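Local structure of inositol 2-dehydrogenase (Sinorhizobium meliloti, 4HKT) at residues A196-K201 with Y209-V214; P154-V159 with N228-T233; I168-T173 with A317-V322; H175-A180 with A224-S229. The protein catalyses the NAD+-dependent oxidation of myo-inositol to scyllo-inosose (2-keto-myo-inositol), the first step of myo-inositol degradation to acetyl-CoA. One frame throughout, in Å; residues are numbered along the deposited sequence.

Contact 1: residues A196-K201 with Y209-V214; sequences AVLIDK and YDSVSV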
loop_
_atom_site.group_PDB
_atom_site.type_symbol
_atom_site.label_atom_id
_atom_site.label_comp_id
_atom_site.label_asym_id
_atom_site.label_seq_id
_atom_site.Cartn_x
_atom_site.Cartn_y
_atom_site.Cartn_z
ATOM N N ALA B 196 -4.293 -13.357 28.998
ATOM C CA ALA B 196 -5.315 -14.374 28.956
ATOM C C ALA B 196 -4.800 -15.595 28.134
ATOM O O ALA B 196 -3.756 -15.548 27.456
ATOM C CB ALA B 196 -6.573 -13.830 28.305
ATOM N N VAL B 197 -5.625 -16.627 28.190
ATOM C CA VAL B 197 -5.516 -17.834 27.394
ATOM C C VAL B 197 -6.708 -17.846 26.475
ATOM O O VAL B 197 -7.810 -18.184 26.885
ATOM C CB VAL B 197 -5.543 -19.057 28.319
ATOM C CG1 VAL B 197 -5.434 -20.366 27.531
ATOM C CG2 VAL B 197 -4.399 -18.935 29.304
ATOM N N LEU B 198 -6.485 -17.440 25.234
ATOM C CA LEU B 198 -7.519 -17.352 24.238
ATOM C C LEU B 198 -7.319 -18.398 23.130
ATOM O O LEU B 198 -8.225 -18.619 22.329
ATOM C CB LEU B 198 -7.488 -15.973 23.569
ATOM C CG LEU B 198 -7.677 -14.815 24.549
ATOM C CD1 LEU B 198 -7.631 -13.474 23.886
ATOM C CD2 LEU B 198 -9.008 -14.950 25.241
ATOM N N ILE B 199 -6.136 -18.984 23.057
ATOM C CA ILE B 199 -5.765 -19.758 21.881
ATOM C C ILE B 199 -5.843 -21.248 22.178
ATOM O O ILE B 199 -6.472 -21.997 21.444
ATOM C CB ILE B 199 -4.366 -19.352 21.340
ATOM C CG1 ILE B 199 -4.453 -17.929 20.795
ATOM C CG2 ILE B 199 -3.942 -20.290 20.222
ATOM C CD1 ILE B 199 -3.116 -17.247 20.717
ATOM N N ASP B 200 -5.235 -21.678 23.262
ATOM C CA ASP B 200 -5.215 -23.119 23.554
ATOM C C ASP B 200 -5.175 -23.318 25.032
ATOM O O ASP B 200 -4.245 -22.859 25.717
ATOM C CB ASP B 200 -3.999 -23.772 22.867
ATOM C CG ASP B 200 -3.951 -25.295 23.065
ATOM O OD1 ASP B 200 -4.715 -25.827 23.876
ATOM O OD2 ASP B 200 -3.124 -25.953 22.415
ATOM N N LYS B 201 -6.149 -24.057 25.542
ATOM C CA LYS B 201 -6.305 -24.224 26.985
ATOM C C LYS B 201 -5.133 -24.958 27.562
ATOM O O LYS B 201 -4.799 -24.784 28.719
ATOM C CB LYS B 201 -7.610 -24.992 27.291
ATOM C CG LYS B 201 -7.828 -25.372 28.769
ATOM C CD LYS B 201 -8.966 -26.389 28.904
ATOM C CE LYS B 201 -8.760 -27.377 30.053
ATOM N NZ LYS B 201 -8.924 -26.733 31.386
ATOM N N TYR B 209 0.220 -17.871 29.540
ATOM C CA TYR B 209 -0.780 -17.140 28.857
ATOM C C TYR B 209 -0.369 -17.150 27.409
ATOM O O TYR B 209 0.831 -17.306 27.094
ATOM C CB TYR B 209 -0.814 -15.685 29.394
ATOM C CG TYR B 209 -1.257 -15.522 30.845
ATOM C CD1 TYR B 209 -2.602 -15.626 31.199
ATOM C CD2 TYR B 209 -0.336 -15.204 31.850
ATOM C CE1 TYR B 209 -3.025 -15.474 32.517
ATOM C CE2 TYR B 209 -0.751 -15.038 33.167
ATOM C CZ TYR B 209 -2.093 -15.177 33.487
ATOM O OH TYR B 209 -2.482 -14.976 34.795
ATOM N N ASP B 210 -1.317 -16.866 26.521
ATOM C CA ASP B 210 -1.021 -16.820 25.083
ATOM C C ASP B 210 -1.359 -15.531 24.343
ATOM O O ASP B 210 -1.052 -15.403 23.150
ATOM C CB ASP B 210 -1.649 -18.030 24.376
ATOM C CG ASP B 210 -3.179 -18.019 24.419
ATOM O OD1 ASP B 210 -3.818 -16.913 24.347
ATOM O OD2 ASP B 210 -3.748 -19.150 24.521
ATOM N N SER B 211 -1.981 -14.583 25.035
ATOM C CA SER B 211 -2.432 -13.324 24.467
ATOM C C SER B 211 -2.268 -12.240 25.542
ATOM O O SER B 211 -2.888 -12.316 26.620
ATOM C CB SER B 211 -3.903 -13.419 24.079
ATOM O OG SER B 211 -4.120 -14.499 23.184
ATOM N N VAL B 212 -1.395 -11.244 25.272
ATOM C CA VAL B 212 -1.005 -10.288 26.305
ATOM C C VAL B 212 -0.897 -8.890 25.707
ATOM O O VAL B 212 -0.581 -8.718 24.519
ATOM C CB VAL B 212 0.321 -10.656 27.024
ATOM C CG1 VAL B 212 0.239 -12.015 27.679
ATOM C CG2 VAL B 212 1.508 -10.660 26.085
ATOM N N SER B 213 -1.112 -7.909 26.565
ATOM C CA SER B 213 -1.067 -6.505 26.224
ATOM C C SER B 213 -0.286 -5.820 27.354
ATOM O O SER B 213 -0.485 -6.125 28.538
ATOM C CB SER B 213 -2.455 -5.924 26.177
ATOM O OG SER B 213 -3.314 -6.586 25.293
ATOM N N VAL B 214 0.631 -4.923 26.987
ATOM C CA VAL B 214 1.481 -4.241 27.979
ATOM C C VAL B 214 1.578 -2.748 27.661
ATOM O O VAL B 214 1.591 -2.390 26.526
ATOM C CB VAL B 214 2.889 -4.816 28.009
ATOM C CG1 VAL B 214 3.667 -4.221 29.173
ATOM C CG2 VAL B 214 2.880 -6.324 28.164
#
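The carboxylate of D210 is the polar centre here, taking three consecutive backbone N-H groups of the 198-200 turn. L198 N meets D210 OD1 at 2.9 Å on its syn side, in a bond that is almost straight (172°). I199 N reaches the other oxygen, D210 OD2, at 2.8 Å, also syn but well out of the carboxylate plane. D200 N adds a longer bond of 3.2 Å to D210 OD2, nearly in line with its C-O bond and from the same face as I199 N. On the anti side of D210 OD1 the hydroxyl S211 OG donates at 2.7 Å, so each oxygen has two donors and the group is fixed against rotation. CG of D210 sits between its own backbone N and carbonyl carbon (chi1 65°), which aims the carboxylate into the turn. A cluster of donors like this would probably favour the charged form of the acid. Behind it, A196 O accepts from both D210 N (2.9 Å) and S211 N (3.2 Å), while A196 N bonds to S211 O: two residues face one, a classic beta bulge. Apolar groups close around this core. I199 CB leans on D210 OD2, L198 CD1 lies 3.7 Å from S211 CB, and V197 CG2 approaches Y209 CD1 obliquely. The turn leaves strand 188-196 and leads into helix 201-205, whose first turn D200 caps through A202 N; strand 211-218 then runs back antiparallel beside 188-196, with V212 packed on helix 168-184 and S211 O bonded to Q223 of a second subunit.

Contact 2: residues P154-V159 with N228-T233; sequences PSAPPV and NSRRAT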
loop_
_atom_site.group_PDB
_atom_site.type_symbol
_atom_site.label_atom_id
_atom_site.label_comp_id
_atom_site.label_asym_id
_atom_site.label_seq_id
_atom_site.Cartn_x
_atom_site.Cartn_y
_atom_site.Cartn_z
ATOM N N PRO B 154 3.550 -17.326 14.400
ATOM C CA PRO B 154 2.687 -18.086 13.514
ATOM C C PRO B 154 1.879 -19.107 14.312
ATOM O O PRO B 154 0.722 -19.346 14.020
ATOM C CB PRO B 154 3.673 -18.736 12.526
ATOM C CG PRO B 154 4.943 -18.868 13.308
ATOM C CD PRO B 154 4.983 -17.656 14.198
ATOM N N SER B 155 2.460 -19.648 15.374
ATOM C CA SER B 155 1.736 -20.609 16.187
ATOM C C SER B 155 2.514 -20.765 17.453
ATOM O O SER B 155 3.649 -20.296 17.535
ATOM C CB SER B 155 1.664 -21.963 15.444
ATOM O OG SER B 155 2.983 -22.379 15.198
ATOM N N ALA B 156 1.906 -21.395 18.454
ATOM C CA ALA B 156 2.489 -21.469 19.799
ATOM C C ALA B 156 3.485 -22.614 19.902
ATOM O O ALA B 156 3.325 -23.609 19.235
ATOM C CB ALA B 156 1.399 -21.707 20.827
ATOM N N PRO B 157 4.471 -22.489 20.792
ATOM C CA PRO B 157 5.344 -23.609 21.011
ATOM C C PRO B 157 4.621 -24.703 21.807
ATOM O O PRO B 157 3.545 -24.466 22.345
ATOM C CB PRO B 157 6.504 -23.007 21.791
ATOM C CG PRO B 157 5.915 -21.844 22.519
ATOM C CD PRO B 157 4.735 -21.369 21.722
ATOM N N PRO B 158 5.199 -25.918 21.823
ATOM C CA PRO B 158 4.579 -27.040 22.528
ATOM C C PRO B 158 4.689 -26.891 24.035
ATOM O O PRO B 158 5.548 -26.157 24.547
ATOM C CB PRO B 158 5.366 -28.256 22.003
ATOM C CG PRO B 158 6.699 -27.716 21.552
ATOM C CD PRO B 158 6.431 -26.307 21.096
ATOM N N VAL B 159 3.855 -27.623 24.759
ATOM C CA VAL B 159 3.840 -27.533 26.216
ATOM C C VAL B 159 5.182 -27.789 26.908
ATOM O O VAL B 159 5.520 -27.100 27.882
ATOM C CB VAL B 159 2.708 -28.426 26.788
ATOM C CG1 VAL B 159 2.892 -28.655 28.281
ATOM C CG2 VAL B 159 1.353 -27.779 26.476
ATOM N N ASN B 228 0.901 -8.868 22.006
ATOM C CA ASN B 228 1.494 -10.153 21.592
ATOM C C ASN B 228 0.393 -11.178 21.505
ATOM O O ASN B 228 -0.436 -11.251 22.406
ATOM C CB ASN B 228 2.427 -10.714 22.645
ATOM C CG ASN B 228 3.807 -10.101 22.698
ATOM O OD1 ASN B 228 4.606 -10.547 23.535
ATOM N ND2 ASN B 228 4.139 -9.163 21.836
ATOM N N SER B 229 0.454 -12.027 20.475
ATOM C CA SER B 229 -0.375 -13.214 20.355
ATOM C C SER B 229 0.506 -14.387 19.899
ATOM O O SER B 229 1.390 -14.249 19.040
ATOM C CB SER B 229 -1.518 -13.034 19.355
ATOM O OG SER B 229 -2.244 -14.284 19.182
ATOM N N ARG B 230 0.278 -15.532 20.508
ATOM C CA ARG B 230 1.015 -16.707 20.121
ATOM C C ARG B 230 0.667 -17.281 18.737
ATOM O O ARG B 230 1.384 -18.163 18.278
ATOM C CB ARG B 230 0.842 -17.807 21.168
ATOM C CG ARG B 230 1.745 -17.690 22.389
ATOM C CD ARG B 230 3.217 -17.683 22.029
ATOM N NE ARG B 230 4.059 -17.937 23.178
ATOM C CZ ARG B 230 5.380 -17.956 23.159
ATOM N NH1 ARG B 230 6.029 -17.755 22.022
ATOM N NH2 ARG B 230 6.059 -18.184 24.280
ATOM N N ARG B 231 -0.420 -16.853 18.097
ATOM C CA ARG B 231 -0.895 -17.500 16.866
ATOM C C ARG B 231 -1.549 -16.506 15.928
ATOM O O ARG B 231 -2.508 -15.795 16.314
ATOM C CB ARG B 231 -1.925 -18.603 17.172
ATOM C CG ARG B 231 -2.406 -19.375 15.932
ATOM C CD ARG B 231 -3.778 -18.973 15.385
ATOM N NE ARG B 231 -4.884 -19.264 16.330
ATOM C CZ ARG B 231 -5.479 -18.331 17.079
ATOM N NH1 ARG B 231 -5.076 -17.049 16.973
ATOM N NH2 ARG B 231 -6.469 -18.644 17.927
ATOM N N ALA B 232 -1.037 -16.464 14.686
ATOM C CA ALA B 232 -1.606 -15.672 13.595
ATOM C C ALA B 232 -1.570 -16.532 12.331
ATOM O O ALA B 232 -0.485 -16.937 11.910
ATOM C CB ALA B 232 -0.786 -14.430 13.381
ATOM N N THR B 233 -2.719 -16.770 11.722
ATOM C CA THR B 233 -2.795 -17.612 10.513
ATOM C C THR B 233 -2.023 -17.017 9.337
ATOM O O THR B 233 -1.527 -17.754 8.485
ATOM C CB THR B 233 -4.233 -17.878 10.062
ATOM O OG1 THR B 233 -4.941 -16.643 9.819
ATOM C CG2 THR B 233 -4.927 -18.683 11.072
HETATM O O HOH W 1 5.684 -19.250 19.093
#
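P157 sets its CD over one face of the R230 guanidinium, 3.8 Å from R230 CZ and offset toward the rim of the flat group. The two segments are loops that leave neighbouring parallel strands, 144-152 and 223-229, of the mixed sheet in the C-terminal Gfo/Idh/MocA domain; beyond the strand ends they run in roughly opposite directions. The side chains of P157 and R230 cross at about a right angle, and a bend at chi2 of R230 (-58°) brings its otherwise extended end under the proline. Nearer the backbone, A156 CB touches R230 CB at 4.0 Å, and R230 O lies 3.0 Å from S155 C. Farther along, the P154 carbonyl oxygen receives a weak, long bond from A232 N (3.4 Å) and also lies against R231 CG. Direct polar links between the loops are thus sparse, and the contact combines close backbone packing with the proline-guanidinium contact.

What sets the R230 group in place lies outside the loops: NH2 forms a salt bridge with D171 at the start of helix 168-184, and NH1 forms one with D153, just before P154. Two acids therefore fix the plane on which P157 rests and probably keep the buried charge balanced. In the conformer given here, one of two, R231 turns its end away to a salt bridge with E145 of a second subunit. Between the loops one water donates to S155 O at 2.8 Å and accepts a weak bond from R230 NH1 at 3.3 Å.

Contact 3: residues I168-T173 with A317-V322; sequences IFRDMT and AAVRSV. With EDO (1,2-ethanediol), chain X.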
loop_
_atom_site.group_PDB
_atom_site.type_symbol
_atom_site.label_atom_id
_atom_site.label_comp_id
_atom_site.label_asym_id
_atom_site.label_seq_id
_atom_site.Cartn_x
_atom_site.Cartn_y
_atom_site.Cartn_z
ATOM N N ILE B 168 5.216 -16.398 28.663
ATOM C CA ILE B 168 5.165 -15.616 27.445
ATOM C C ILE B 168 5.929 -14.291 27.574
ATOM O O ILE B 168 6.613 -13.860 26.620
ATOM C CB ILE B 168 3.705 -15.371 26.998
ATOM C CG1 ILE B 168 3.662 -14.694 25.638
ATOM C CG2 ILE B 168 2.960 -14.478 28.004
ATOM C CD1 ILE B 168 2.284 -14.730 25.035
ATOM N N PHE B 169 5.898 -13.674 28.752
ATOM C CA PHE B 169 6.580 -12.370 28.911
ATOM C C PHE B 169 8.081 -12.512 28.826
ATOM O O PHE B 169 8.747 -11.696 28.203
ATOM C CB PHE B 169 6.180 -11.716 30.209
ATOM C CG PHE B 169 4.724 -11.281 30.240
ATOM C CD1 PHE B 169 4.262 -10.314 29.348
ATOM C CD2 PHE B 169 3.839 -11.812 31.166
ATOM C CE1 PHE B 169 2.949 -9.894 29.377
ATOM C CE2 PHE B 169 2.513 -11.404 31.192
ATOM C CZ PHE B 169 2.068 -10.434 30.297
ATOM N N ARG B 170 8.609 -13.567 29.451
ATOM C CA ARG B 170 10.045 -13.849 29.424
ATOM C C ARG B 170 10.512 -14.437 28.103
ATOM O O ARG B 170 11.653 -14.233 27.709
ATOM C CB ARG B 170 10.446 -14.739 30.602
ATOM C CG ARG B 170 10.088 -14.124 31.942
ATOM C CD ARG B 170 10.759 -14.822 33.125
ATOM N NE ARG B 170 10.372 -14.263 34.426
ATOM C CZ ARG B 170 9.309 -14.609 35.137
ATOM N NH1 ARG B 170 8.473 -15.526 34.692
ATOM N NH2 ARG B 170 9.075 -14.011 36.320
ATOM N N ASP B 171 9.631 -15.144 27.409
ATOM C CA ASP B 171 10.028 -15.907 26.230
ATOM C C ASP B 171 9.765 -15.177 24.927
ATOM O O ASP B 171 10.574 -15.294 23.987
ATOM C CB ASP B 171 9.353 -17.271 26.173
ATOM C CG ASP B 171 9.792 -18.094 24.956
ATOM O OD1 ASP B 171 10.949 -18.536 24.962
ATOM O OD2 ASP B 171 8.998 -18.310 24.008
HETATM N N MSE B 172 8.637 -14.464 24.840
HETATM C CA MSE B 172 8.236 -13.807 23.594
HETATM C C MSE B 172 8.332 -12.304 23.738
HETATM O O MSE B 172 9.042 -11.632 22.986
HETATM C CB MSE B 172 6.798 -14.194 23.292
HETATM C CG MSE B 172 6.293 -13.543 22.014
HETATM SE SE MSE B 172 4.440 -14.075 21.631
HETATM C CE MSE B 172 4.370 -12.938 20.048
ATOM N N THR B 173 7.648 -11.770 24.730
ATOM C CA THR B 173 7.540 -10.314 24.862
ATOM C C THR B 173 8.867 -9.649 25.169
ATOM O O THR B 173 9.069 -8.462 24.934
ATOM C CB THR B 173 6.545 -9.967 25.960
ATOM O OG1 THR B 173 5.454 -10.869 25.883
ATOM C CG2 THR B 173 6.025 -8.539 25.741
ATOM N N ALA B 317 8.399 -7.553 35.830
ATOM C CA ALA B 317 7.414 -6.567 36.196
ATOM C C ALA B 317 6.083 -6.836 35.513
ATOM O O ALA B 317 5.055 -6.711 36.164
ATOM C CB ALA B 317 7.905 -5.139 35.915
ATOM N N ALA B 318 6.083 -7.205 34.221
ATOM C CA ALA B 318 4.826 -7.584 33.565
ATOM C C ALA B 318 4.095 -8.748 34.227
ATOM O O ALA B 318 2.887 -8.704 34.340
ATOM C CB ALA B 318 4.996 -7.860 32.058
ATOM N N VAL B 319 4.824 -9.770 34.651
ATOM C CA VAL B 319 4.256 -10.937 35.311
ATOM C C VAL B 319 3.554 -10.516 36.615
ATOM O O VAL B 319 2.413 -10.922 36.847
ATOM C CB VAL B 319 5.367 -11.987 35.601
ATOM C CG1 VAL B 319 4.861 -13.189 36.386
ATOM C CG2 VAL B 319 6.005 -12.533 34.296
ATOM N N ARG B 320 4.239 -9.718 37.432
ATOM C CA ARG B 320 3.686 -9.171 38.691
ATOM C C ARG B 320 2.491 -8.294 38.444
ATOM O O ARG B 320 1.500 -8.389 39.164
ATOM C CB ARG B 320 4.729 -8.366 39.477
ATOM C CG ARG B 320 5.830 -9.168 40.165
ATOM C CD ARG B 320 6.671 -8.277 41.086
ATOM N NE ARG B 320 5.838 -7.551 42.063
ATOM C CZ ARG B 320 6.183 -6.446 42.725
ATOM N NH1 ARG B 320 7.349 -5.830 42.531
ATOM N NH2 ARG B 320 5.319 -5.916 43.573
ATOM N N SER B 321 2.545 -7.474 37.403
ATOM C CA SER B 321 1.456 -6.581 37.094
ATOM C C SER B 321 0.153 -7.370 36.798
ATOM O O SER B 321 -0.927 -7.010 37.302
ATOM C CB SER B 321 1.769 -5.729 35.878
ATOM O OG SER B 321 0.643 -4.920 35.585
ATOM N N VAL B 322 0.268 -8.444 36.007
ATOM C CA VAL B 322 -0.885 -9.242 35.709
ATOM C C VAL B 322 -1.409 -9.868 37.000
ATOM O O VAL B 322 -2.605 -9.824 37.251
ATOM C CB VAL B 322 -0.611 -10.349 34.708
ATOM C CG1 VAL B 322 -1.838 -11.248 34.609
ATOM C CG2 VAL B 322 -0.288 -9.798 33.322
HETATM C C1 EDO X . 9.204 -18.301 20.752
HETATM O O1 EDO X . 9.602 -19.199 21.788
HETATM C C2 EDO X . 9.310 -16.833 21.180
HETATM O O2 EDO X . 8.433 -16.043 20.374
#
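With CG of F169 anti to its carbonyl carbon (chi1 -68°), the phenyl ring leaves helix 168-184 toward A318 on helix 305-324. R170, on a similar first torsion but extended from CG to NE, carries its guanidinium out to V319. A318 CB makes a CH-pi contact over one face of the F169 ring, 3.8 Å from the centroid and 15° off the normal, while I168 CG2 lies over the opposite face, toward the rim. V319 CG2 meets F169 CD2 and V322 CG2 meets F169 CE2, each at 3.9 Å and obliquely. This is helix-helix packing on one side of the mixed sheet, the axes 9.9 Å apart and their directions at 135°; the same ring also touches V212 and V214 of strand 211-218. An alanine in place of F169 would remove the ring between the helices and is likely to open a gap beside A318, V319 and V322. I168 O accepts from M172 N and, one residue further on, from T173 N, the i to i+5 bond of a pi turn. Farther out, V319 CG2 sits over one face of the R170 guanidinium, 3.9 Å from R170 NH1, and that group is held by a salt bridge from R170 NE to D316 and by G166 O.

Contact 4: residues H175-A180 with A224-S229; sequences HDFDMA and AIISNS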
loop_
_atom_site.group_PDB
_atom_site.type_symbol
_atom_site.label_atom_id
_atom_site.label_comp_id
_atom_site.label_asym_id
_atom_site.label_seq_id
_atom_site.Cartn_x
_atom_site.Cartn_y
_atom_site.Cartn_z
ATOM N N HIS B 175 11.605 -9.723 23.537
ATOM C CA HIS B 175 12.071 -9.028 22.355
ATOM C C HIS B 175 11.416 -7.635 22.198
ATOM O O HIS B 175 12.080 -6.682 21.799
ATOM C CB HIS B 175 11.716 -9.821 21.111
ATOM C CG HIS B 175 12.573 -11.011 20.892
ATOM N ND1 HIS B 175 13.906 -10.905 20.553
ATOM C CD2 HIS B 175 12.281 -12.326 20.893
ATOM C CE1 HIS B 175 14.407 -12.114 20.389
ATOM N NE2 HIS B 175 13.445 -12.992 20.589
ATOM N N ASP B 176 10.130 -7.566 22.501
ATOM C CA ASP B 176 9.368 -6.308 22.423
ATOM C C ASP B 176 9.691 -5.348 23.533
ATOM O O ASP B 176 9.703 -4.157 23.281
ATOM C CB ASP B 176 7.893 -6.563 22.374
ATOM C CG ASP B 176 7.508 -7.460 21.216
ATOM O OD1 ASP B 176 7.877 -7.165 20.063
ATOM O OD2 ASP B 176 6.880 -8.500 21.473
ATOM N N PHE B 177 9.976 -5.839 24.745
ATOM C CA PHE B 177 10.543 -4.975 25.775
ATOM C C PHE B 177 11.871 -4.346 25.337
ATOM O O PHE B 177 12.084 -3.153 25.527
ATOM C CB PHE B 177 10.730 -5.694 27.091
ATOM C CG PHE B 177 9.455 -6.232 27.694
ATOM C CD1 PHE B 177 8.348 -5.435 27.856
ATOM C CD2 PHE B 177 9.392 -7.526 28.144
ATOM C CE1 PHE B 177 7.167 -5.937 28.431
ATOM C CE2 PHE B 177 8.251 -8.034 28.719
ATOM C CZ PHE B 177 7.125 -7.244 28.882
ATOM N N ASP B 178 12.783 -5.161 24.810
ATOM C CA ASP B 178 14.003 -4.614 24.220
ATOM C C ASP B 178 13.744 -3.581 23.100
ATOM O O ASP B 178 14.342 -2.503 23.098
ATOM C CB ASP B 178 14.936 -5.697 23.708
ATOM C CG ASP B 178 16.205 -5.103 23.175
ATOM O OD1 ASP B 178 16.990 -4.584 23.979
ATOM O OD2 ASP B 178 16.404 -5.092 21.940
HETATM N N MSE B 179 12.872 -3.912 22.170
HETATM C CA MSE B 179 12.470 -2.979 21.106
HETATM C C MSE B 179 11.928 -1.678 21.660
HETATM O O MSE B 179 12.278 -0.593 21.200
HETATM C CB MSE B 179 11.490 -3.688 20.183
HETATM C CG MSE B 179 10.999 -2.865 18.993
HETATM SE SE MSE B 179 12.485 -2.303 17.819
HETATM C CE MSE B 179 13.017 -4.097 17.241
ATOM N N ALA B 180 11.103 -1.749 22.695
ATOM C CA ALA B 180 10.604 -0.554 23.322
ATOM C C ALA B 180 11.693 0.319 23.878
ATOM O O ALA B 180 11.693 1.535 23.660
ATOM C CB ALA B 180 9.560 -0.898 24.405
ATOM N N ALA B 224 4.750 3.189 25.636
ATOM C CA ALA B 224 4.883 2.121 24.659
ATOM C C ALA B 224 3.830 1.091 24.962
ATOM O O ALA B 224 3.722 0.642 26.058
ATOM C CB ALA B 224 6.263 1.479 24.715
ATOM N N ILE B 225 3.031 0.777 23.963
ATOM C CA ILE B 225 2.063 -0.246 24.054
ATOM C C ILE B 225 2.582 -1.439 23.274
ATOM O O ILE B 225 3.055 -1.305 22.134
ATOM C CB ILE B 225 0.769 0.211 23.378
ATOM C CG1 ILE B 225 0.215 1.457 24.022
ATOM C CG2 ILE B 225 -0.288 -0.858 23.476
ATOM C CD1 ILE B 225 -1.009 2.011 23.298
ATOM N N ILE B 226 2.451 -2.614 23.858
ATOM C CA ILE B 226 2.917 -3.825 23.215
ATOM C C ILE B 226 1.737 -4.792 23.201
ATOM O O ILE B 226 1.069 -5.004 24.221
ATOM C CB ILE B 226 4.064 -4.496 23.966
ATOM C CG1 ILE B 226 5.314 -3.660 23.953
ATOM C CG2 ILE B 226 4.334 -5.888 23.380
ATOM C CD1 ILE B 226 6.200 -4.007 25.131
ATOM N N SER B 227 1.508 -5.385 22.045
ATOM C CA SER B 227 0.488 -6.438 21.851
ATOM C C SER B 227 1.176 -7.734 21.368
ATOM O O SER B 227 1.942 -7.691 20.413
ATOM C CB SER B 227 -0.447 -5.949 20.753
ATOM O OG SER B 227 -1.489 -6.821 20.479
ATOM N N ASN B 228 0.901 -8.868 22.006
ATOM C CA ASN B 228 1.494 -10.153 21.592
ATOM C C ASN B 228 0.393 -11.178 21.505
ATOM O O ASN B 228 -0.436 -11.251 22.406
ATOM C CB ASN B 228 2.427 -10.714 22.645
ATOM C CG ASN B 228 3.807 -10.101 22.698
ATOM O OD1 ASN B 228 4.606 -10.547 23.535
ATOM N ND2 ASN B 228 4.139 -9.163 21.836
ATOM N N SER B 229 0.454 -12.027 20.475
ATOM C CA SER B 229 -0.375 -13.214 20.355
ATOM C C SER B 229 0.506 -14.387 19.899
ATOM O O SER B 229 1.390 -14.249 19.040
ATOM C CB SER B 229 -1.518 -13.034 19.355
ATOM O OG SER B 229 -2.244 -14.284 19.182
#
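Helix 175-180 runs nearly antiparallel to strand 224-229, their axes 9.5 Å apart and their directions at 158°. This is a helix laid on the face of the mixed sheet in the C-terminal domain, with A224, I226 and N228 facing it. Where the backbones come nearest, A180 CB meets A224 CB at 4.1 Å, two methyls facing each other. I226 fills the middle: its CG2 rests 3.8 Å from D176 CB, and its CD1 reaches F177 CD1 at the same distance, the two side chains crossing at about a right angle. At the polar end D176 and N228 approach from opposite directions, their carboxylate and amide planes 57° apart. N228 ND2 donates to D176 OD2 at 2.8 Å, from above the carboxylate plane but close to the plane of its own amide. Both groups are buried and have further partners, D176 OD1 with S151 OG and N228 OD1 with T173 OG1, so the amide spans two points on helix 168-184. A leucine in place of N228 would probably leave D176 OD2 and T173 OG1 without these mates in a buried setting. N228 ND2 also turns back to its own strand, bonding to S227 O at 3.0 Å from above the plane of that carbonyl.

All four contacts gather around the mixed sheet of the C-terminal domain, their centres 10 to 16 Å apart. Helix 168-184 serves contacts 3 and 4 in turn, and strand 223-229 serves contacts 2 and 4, which share N228 and S229. Contact 1 lies on the adjacent strand 211-218 and is nested, along the chain, within the loops closed by each of the others; the segments of contacts 2 and 3 alternate along the chain, and contact 4 is nested within contact 3. Contact 3 brings in the late helix 305-324, tying the end of the chain to this domain. Contacts 1, 2 and 4 also touch a second subunit, so the same sheet carries helices on one side and takes part in tetramer assembly.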